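Local coordinates for protein meta cleavage compound hydrolase (Janthinobacterium, PDB 1J1I) that is an alpha/beta-hydrolase that probably cleaves a carbon-carbon bond of the carbazole meta-cleavage product by hydrolysis, releasing anthranilate, at residues Asn113-Gly116 / Gly117-Leu121; Ala189-Glu192 / Ala193-Lys196; Asp246-Asp249 / Asp250-Gly253. One frame throughout, in Å; residues are numbered along the deposited sequence.

Contact 1: Asn113-Gly116 / Gly117-Leu121; sequences NSMG and GATGL
G117 meets the turn N113-G116 through its amide N, which lies 3.2 Å from N113 O in a weak bond. A second bond from the same G117 N, to S114 O at 2.8 Å, is bent and also weak. This is the nucleophile elbow of the alpha/beta-hydrolase fold, the G-x-S-x-G turn in which S114, the probable nucleophile, sits between a strand and a helix with strained backbone angles (phi 39°, psi -115°). G117 brings no side chain to the turn. A118 makes the first regular helical bond, its N reaching S114 O at 2.9 Å. The A118 methyl group leans on M115 O, at 3.6 Å from CB. T119 then grips M115 O twice. Its N and its OG1, each 3.0 Å from M115 O, arrive from opposite faces of the carbonyl plane. The hydroxyl can turn back in this way because OG1 stands anti to the carbonyl carbon, beside the backbone N (chi1 -58°); the same OG1 also bonds to Q88 NE2. G120 carries the helical pattern on, with its N 3.0 Å from G116 O. Within the turn itself, S114 OG donates to N113 OD1 over 2.7 Å, coming from above the amide carbonyl plane, while N113 ND2 is held by H261 O. The S114 side chain also touches H261, consistent with a catalytic triad that D233 would complete. The whole turn is buried. Strand 108-113 runs into it and helix 114-126 leaves it, with M115 packed on T201 and I205 of helix 192-208, T119 against R91 and L95 of helix 88-101, and N113 and L121 against strand 131-137.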
# COMPACT_ATOMS: atom_id res chain seq x y z
N ASN A 113 8.74 -14.02 0.36
CA ASN A 113 8.74 -13.69 1.77
C ASN A 113 10.13 -13.97 2.34
O ASN A 113 10.74 -14.98 2.00
CB ASN A 113 7.70 -14.53 2.51
CG ASN A 113 7.78 -14.38 4.01
OD1 ASN A 113 8.47 -15.13 4.69
ND2 ASN A 113 7.06 -13.38 4.54
N SER A 114 10.63 -13.07 3.19
CA SER A 114 11.94 -13.21 3.81
C SER A 114 13.02 -13.77 2.86
O SER A 114 13.36 -13.12 1.88
CB SER A 114 11.83 -14.06 5.09
OG SER A 114 11.20 -15.30 4.84
N MET A 115 13.56 -14.96 3.15
CA MET A 115 14.59 -15.54 2.28
C MET A 115 14.13 -15.64 0.82
O MET A 115 14.91 -15.45 -0.11
CB MET A 115 14.99 -16.94 2.77
CG MET A 115 16.01 -17.63 1.84
SD MET A 115 16.48 -19.31 2.40
CE MET A 115 17.54 -18.91 3.78
N GLY A 116 12.85 -15.95 0.62
CA GLY A 116 12.31 -16.05 -0.72
C GLY A 116 12.35 -14.68 -1.38
O GLY A 116 12.56 -14.56 -2.59
N GLY A 117 12.16 -13.64 -0.57
CA GLY A 117 12.19 -12.28 -1.08
C GLY A 117 13.61 -11.91 -1.49
O GLY A 117 13.82 -11.31 -2.55
N ALA A 118 14.58 -12.27 -0.66
CA ALA A 118 15.98 -11.97 -0.97
C ALA A 118 16.38 -12.66 -2.27
O ALA A 118 17.13 -12.11 -3.09
CB ALA A 118 16.88 -12.43 0.17
N THR A 119 15.87 -13.87 -2.48
CA THR A 119 16.20 -14.63 -3.68
C THR A 119 15.54 -14.02 -4.92
O THR A 119 16.15 -13.97 -5.98
CB THR A 119 15.81 -16.12 -3.51
OG1 THR A 119 16.49 -16.66 -2.36
CG2 THR A 119 16.21 -16.93 -4.74
N GLY A 120 14.31 -13.55 -4.77
CA GLY A 120 13.62 -12.92 -5.89
C GLY A 120 14.34 -11.62 -6.24
O GLY A 120 14.48 -11.25 -7.41
N LEU A 121 14.79 -10.92 -5.20
CA LEU A 121 15.51 -9.66 -5.38
C LEU A 121 16.80 -9.92 -6.14
O LEU A 121 17.15 -9.18 -7.06
CB LEU A 121 15.81 -9.03 -4.01
CG LEU A 121 16.29 -7.57 -3.97
CD1 LEU A 121 16.15 -7.02 -2.56
CD2 LEU A 121 17.73 -7.47 -4.44

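Contact 2: Ala189-Glu192 / Ala193-Lys196; sequences ATDE and ATRK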
# COMPACT_ATOMS: atom_id res chain seq x y z
N ALA A 189 9.78 -30.08 8.48
CA ALA A 189 10.98 -29.72 9.23
C ALA A 189 11.70 -30.91 9.85
O ALA A 189 12.91 -30.85 10.11
CB ALA A 189 10.64 -28.71 10.31
N THR A 190 10.96 -31.99 10.09
CA THR A 190 11.52 -33.19 10.70
C THR A 190 12.17 -34.13 9.69
O THR A 190 13.13 -34.82 10.02
CB THR A 190 10.44 -33.96 11.49
OG1 THR A 190 10.06 -33.19 12.65
CG2 THR A 190 10.96 -35.32 11.94
N ASP A 191 11.64 -34.16 8.47
CA ASP A 191 12.19 -35.01 7.42
C ASP A 191 13.71 -34.83 7.46
O ASP A 191 14.21 -33.74 7.18
CB ASP A 191 11.64 -34.57 6.06
CG ASP A 191 12.24 -35.35 4.91
OD1 ASP A 191 12.00 -36.57 4.84
OD2 ASP A 191 12.94 -34.74 4.07
N GLU A 192 14.43 -35.89 7.80
CA GLU A 192 15.88 -35.78 7.91
C GLU A 192 16.62 -35.17 6.72
O GLU A 192 17.58 -34.43 6.92
CB GLU A 192 16.50 -37.14 8.29
CG GLU A 192 15.82 -38.36 7.73
CD GLU A 192 16.23 -39.63 8.48
OE1 GLU A 192 17.45 -39.89 8.60
OE2 GLU A 192 15.33 -40.36 8.95
N ALA A 193 16.19 -35.46 5.49
CA ALA A 193 16.87 -34.87 4.33
C ALA A 193 16.64 -33.36 4.33
O ALA A 193 17.56 -32.57 4.07
CB ALA A 193 16.33 -35.48 3.04
N THR A 194 15.41 -32.96 4.62
CA THR A 194 15.03 -31.55 4.67
C THR A 194 15.78 -30.85 5.80
O THR A 194 16.24 -29.72 5.66
CB THR A 194 13.52 -31.39 4.89
OG1 THR A 194 12.81 -32.08 3.84
CG2 THR A 194 13.12 -29.92 4.88
N ARG A 195 15.89 -31.53 6.94
CA ARG A 195 16.57 -30.97 8.09
C ARG A 195 18.06 -30.79 7.82
O ARG A 195 18.65 -29.79 8.22
CB ARG A 195 16.37 -31.87 9.32
CG ARG A 195 17.12 -31.38 10.54
CD ARG A 195 16.79 -32.21 11.77
NE ARG A 195 17.48 -31.71 12.95
CZ ARG A 195 17.25 -32.13 14.19
NH1 ARG A 195 16.33 -33.06 14.42
NH2 ARG A 195 17.93 -31.61 15.21
N LYS A 196 18.66 -31.76 7.12
CA LYS A 196 20.08 -31.68 6.80
C LYS A 196 20.37 -30.48 5.90
O LYS A 196 21.35 -29.76 6.11
CB LYS A 196 20.54 -32.97 6.11
CG LYS A 196 22.03 -32.99 5.77
CD LYS A 196 22.43 -34.31 5.13
CE LYS A 196 23.92 -34.36 4.80
NZ LYS A 196 24.31 -33.32 3.80
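D191 OD2 takes two bonds from T194, one from OG1 at 2.7 Å and one from the backbone N at 3.1 Å, which makes D191 the N-cap of helix 192-208. The hydroxyl meets the carboxylate on its anti side, close to its plane, whereas the amide comes from above that plane. The side chains of D191 and T194 cross at about a right angle. CG of D191 lies anti to the backbone N (chi1 177°), a setting that carries the carboxylate forward over the first turn, where OD2 also touches the methyl group of A193 at 3.6 Å. Around this cap the backbone takes up the helix: R195 N bonds to D191 O at 2.8 Å and K196 N to E192 O at 2.9 Å. D191 is also where the chain leaves helix 179-190; both helices fall between strands 131-137 and 225-230 in the chain, an insertion consistent with the lid of alpha/beta hydrolases. Outside the segments, T190 OG1 bonds back to Y186 O, and the extended R195 makes a cation-pi contact with F158. At the base of that side chain, R195 CB rests 3.7 Å from A189 O, a buried carbonyl oxygen that has no polar partner in the model.

Contact 3: Asp246-Asp249 / Asp250-Gly253; sequences DLID and DSWG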
# COMPACT_ATOMS: atom_id res chain seq x y z
N ASP A 246 13.59 3.76 -0.15
CA ASP A 246 14.56 4.80 -0.48
C ASP A 246 15.54 4.30 -1.55
O ASP A 246 15.93 5.03 -2.46
CB ASP A 246 15.33 5.19 0.78
CG ASP A 246 16.32 6.31 0.54
OD1 ASP A 246 15.88 7.42 0.18
OD2 ASP A 246 17.53 6.06 0.71
N LEU A 247 15.92 3.03 -1.45
CA LEU A 247 16.88 2.42 -2.37
C LEU A 247 16.34 2.00 -3.73
O LEU A 247 17.01 2.19 -4.75
CB LEU A 247 17.53 1.21 -1.70
CG LEU A 247 18.31 1.51 -0.42
CD1 LEU A 247 18.66 0.21 0.28
CD2 LEU A 247 19.57 2.31 -0.77
N ILE A 248 15.15 1.41 -3.76
CA ILE A 248 14.57 0.95 -5.01
C ILE A 248 13.75 2.07 -5.66
O ILE A 248 12.69 2.47 -5.17
CB ILE A 248 13.70 -0.30 -4.75
CG1 ILE A 248 14.56 -1.37 -4.06
CG2 ILE A 248 13.16 -0.86 -6.07
CD1 ILE A 248 13.81 -2.62 -3.65
N ASP A 249 14.25 2.58 -6.78
CA ASP A 249 13.58 3.70 -7.46
C ASP A 249 12.14 3.49 -7.89
O ASP A 249 11.33 4.41 -7.79
CB ASP A 249 14.38 4.14 -8.69
CG ASP A 249 13.95 5.50 -9.18
OD1 ASP A 249 14.21 6.50 -8.48
OD2 ASP A 249 13.34 5.59 -10.26
N ASP A 250 11.81 2.30 -8.39
CA ASP A 250 10.43 2.07 -8.82
C ASP A 250 9.67 1.21 -7.82
O ASP A 250 8.95 0.28 -8.19
CB ASP A 250 10.40 1.43 -10.20
CG ASP A 250 9.12 1.73 -10.95
OD1 ASP A 250 8.60 2.86 -10.79
OD2 ASP A 250 8.63 0.87 -11.72
N SER A 251 9.82 1.54 -6.54
CA SER A 251 9.14 0.77 -5.51
C SER A 251 7.96 1.48 -4.85
O SER A 251 8.01 2.67 -4.55
CB SER A 251 10.13 0.34 -4.42
OG SER A 251 10.70 1.45 -3.74
N TRP A 252 6.90 0.70 -4.64
CA TRP A 252 5.69 1.14 -3.97
C TRP A 252 5.80 0.51 -2.59
O TRP A 252 6.51 -0.48 -2.42
CB TRP A 252 4.46 0.57 -4.67
CG TRP A 252 3.95 1.35 -5.85
CD1 TRP A 252 2.85 2.16 -5.88
CD2 TRP A 252 4.49 1.34 -7.18
NE1 TRP A 252 2.66 2.65 -7.15
CE2 TRP A 252 3.65 2.17 -7.96
CE3 TRP A 252 5.59 0.72 -7.78
CZ2 TRP A 252 3.89 2.40 -9.32
CZ3 TRP A 252 5.83 0.94 -9.14
CH2 TRP A 252 4.97 1.77 -9.90
N GLY A 253 5.10 1.07 -1.61
CA GLY A 253 5.15 0.50 -0.28
C GLY A 253 3.76 0.19 0.24
O GLY A 253 2.82 0.95 -0.03
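With chi1 at 63°, S251 holds OG between its own backbone N and carbonyl carbon, a rotation that turns the hydroxyl back onto I248 O, 2.7 Å away. In I248, CG2 stands anti to the backbone N, beside the carbonyl carbon, and this branch comes to lie 3.7 Å from S251 CB. The two residues are the ends of a type I beta turn, I248 to S251, with D249 and D250 at its corners. The bond that normally closes such a turn, from S251 N to I248 O, is long and bent at 3.3 Å and 132°, hence weak. The hydroxyl reaches the same oxygen at the shorter distance, tilted 20° from the carbonyl plane, and reinforces the closure. I248 CB lies 3.6 Å from S251 CB, so the aliphatic parts of the two side chains also touch. The carboxylates of D249 and D250 stay apart, with D249 OD2 and D250 OD1 separated by 5.5 Å. On the second subunit, H258 NE2 bonds to D249 OD2 while the H258 side chain packs on D250, D270 OD1 takes a bond from W252 NE1, and K231 NZ bonds to S251 O. This turn joins helix 238-247 to strand 251-256, which within the chain is the outermost strand beside 225-230. D250 and W252 make backbone bonds to T225, and I248 also packs on I218 of helix 215-218. Across the dimer interface, G253 pairs antiparallel with a strand of the second subunit, so that the sheet continues from one chain into the other.

The three contacts follow one another along the chain without nesting or crossing, and each lies at or just beyond a junction between adjoining elements. Contact 1 comes first, at the passage from strand 108-113 into helix 114-126 in the middle of the sheet. Contact 2 follows where helix 179-190 gives way to helix 192-208, with its centre about 21 Å from that of contact 1; the later part of helix 192-208 packs on M115. Contact 3 closes the turn from helix 238-247 to strand 251-256, outermost within the chain. Contacts 2 and 3 lie on opposite sides of the chain's centre, their centres about 37 Å apart, with contact 1 near that centre.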